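Local atomic coordinates of KaiC-like domain-containing protein (PDB entry 2EKD), a protein that is of unknown function but probably belongs, as a KaiC-like protein, to the P-loop NTPase group. Residues L19-G24 with I178-D183. Residues are numbered along the deposited sequence; the frame is centred on the assembly and turned at random.
Sequences LVEYSG and ILEITD
L179 sits between L19 and E21 and ties its backbone to both: its N donates to L19 O at 2.8 Å, and its O accepts E21 N. The ladder then steps on from E21 O to I181 N (2.9 Å), with an N-H...O angle of 174°. On one face, the E21 side chain lies across two neighbours. Its CD rests 3.9 Å from I178 CG2, while OE1 comes within 3.8 Å of E180 CG. CG of E21 is anti to the carbonyl carbon (chi1 -54°) and the chain runs out extended, carrying the carboxylate back over I178. The E180 side chain crosses it at a slant, the two carboxylate planes 60° and the OE1 atoms 3.9 Å apart. That like-charge approach is probably eased by K189, which makes a salt bridge to E21 OE1 and a weak, long ion pair with E180 OE1. Cutting E21 back to an alanine would probably cost K189 this salt bridge and open a gap beside I178. On the face that V20 shares with L179, I181 CD1 touches V20 CG1, and lies 4.1 Å from Y22 CB. Y22 reaches further, its OH hydrogen-bonding E173 of the second subunit. Strand 149-156 flanks 17-22 and antiparallel 185-190 borders 177-182 on their far sides, so this parallel pairing lies inside the mixed sheet of an alpha/beta fold, consistent with the P-loop NTPase clan.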
# COMPACT_ATOMS: atom_id res chain seq x y z
N LEU F 19 -12.29 17.47 19.34
CA LEU F 19 -11.09 17.16 18.58
C LEU F 19 -10.91 18.28 17.57
O LEU F 19 -11.82 18.60 16.81
CB LEU F 19 -11.27 15.81 17.88
CG LEU F 19 -10.03 15.14 17.28
CD1 LEU F 19 -8.96 14.95 18.35
CD2 LEU F 19 -10.44 13.81 16.68
N VAL F 20 -9.73 18.91 17.59
CA VAL F 20 -9.41 19.98 16.66
C VAL F 20 -8.35 19.45 15.70
O VAL F 20 -7.17 19.36 16.04
CB VAL F 20 -8.85 21.22 17.40
CG1 VAL F 20 -8.51 22.33 16.41
CG2 VAL F 20 -9.86 21.71 18.43
N GLU F 21 -8.79 19.08 14.50
CA GLU F 21 -7.90 18.54 13.49
C GLU F 21 -7.28 19.62 12.62
O GLU F 21 -7.97 20.52 12.13
CB GLU F 21 -8.66 17.52 12.62
CG GLU F 21 -9.33 16.44 13.45
CD GLU F 21 -10.09 15.42 12.64
OE1 GLU F 21 -10.54 15.73 11.51
OE2 GLU F 21 -10.27 14.30 13.14
N TYR F 22 -5.97 19.54 12.44
CA TYR F 22 -5.27 20.52 11.63
C TYR F 22 -4.14 19.85 10.86
O TYR F 22 -3.93 18.65 10.98
CB TYR F 22 -4.73 21.64 12.53
CG TYR F 22 -3.62 21.24 13.47
CD1 TYR F 22 -2.28 21.30 13.07
CD2 TYR F 22 -3.89 20.80 14.77
CE1 TYR F 22 -1.25 20.94 13.93
CE2 TYR F 22 -2.86 20.43 15.64
CZ TYR F 22 -1.54 20.50 15.21
OH TYR F 22 -0.52 20.14 16.06
N SER F 23 -3.43 20.63 10.04
CA SER F 23 -2.29 20.14 9.26
C SER F 23 -1.14 21.13 9.43
O SER F 23 -1.32 22.21 9.98
CB SER F 23 -2.65 20.03 7.78
OG SER F 23 -2.82 21.32 7.21
N GLY F 24 0.04 20.76 8.93
CA GLY F 24 1.20 21.63 9.03
C GLY F 24 1.01 23.01 8.41
O GLY F 24 1.66 23.96 8.83
N ILE F 178 -16.11 17.43 16.65
CA ILE F 178 -14.91 17.43 15.82
C ILE F 178 -14.88 18.68 14.96
O ILE F 178 -15.85 19.00 14.27
CB ILE F 178 -14.85 16.21 14.88
CG1 ILE F 178 -14.81 14.92 15.72
CG2 ILE F 178 -13.62 16.32 13.98
CD1 ILE F 178 -14.89 13.64 14.89
N LEU F 179 -13.76 19.39 15.02
CA LEU F 179 -13.56 20.59 14.22
C LEU F 179 -12.39 20.33 13.29
O LEU F 179 -11.40 19.71 13.68
CB LEU F 179 -13.22 21.80 15.10
CG LEU F 179 -14.29 22.28 16.10
CD1 LEU F 179 -13.78 23.53 16.81
CD2 LEU F 179 -15.59 22.58 15.36
N GLU F 180 -12.51 20.79 12.05
CA GLU F 180 -11.42 20.61 11.12
C GLU F 180 -11.05 21.97 10.53
O GLU F 180 -11.88 22.64 9.92
CB GLU F 180 -11.79 19.64 9.99
CG GLU F 180 -10.57 18.93 9.43
CD GLU F 180 -10.85 18.06 8.22
OE1 GLU F 180 -11.88 17.34 8.21
OE2 GLU F 180 -10.04 18.09 7.27
N ILE F 181 -9.80 22.37 10.75
CA ILE F 181 -9.34 23.65 10.23
C ILE F 181 -8.97 23.56 8.76
O ILE F 181 -8.20 22.69 8.35
CB ILE F 181 -8.09 24.14 10.99
CG1 ILE F 181 -8.41 24.30 12.48
CG2 ILE F 181 -7.63 25.47 10.40
CD1 ILE F 181 -7.24 24.80 13.31
N THR F 182 -9.55 24.45 7.96
CA THR F 182 -9.26 24.51 6.52
C THR F 182 -9.02 25.97 6.17
O THR F 182 -9.21 26.84 7.00
CB THR F 182 -10.42 23.99 5.65
OG1 THR F 182 -11.53 24.89 5.75
CG2 THR F 182 -10.84 22.60 6.09
N ASP F 183 -8.60 26.22 4.93
CA ASP F 183 -8.33 27.58 4.48
C ASP F 183 -9.55 28.49 4.45
O ASP F 183 -9.43 29.69 4.67
CB ASP F 183 -7.68 27.57 3.09
CG ASP F 183 -6.24 27.11 3.12
OD1 ASP F 183 -5.47 27.62 3.97
OD2 ASP F 183 -5.87 26.24 2.29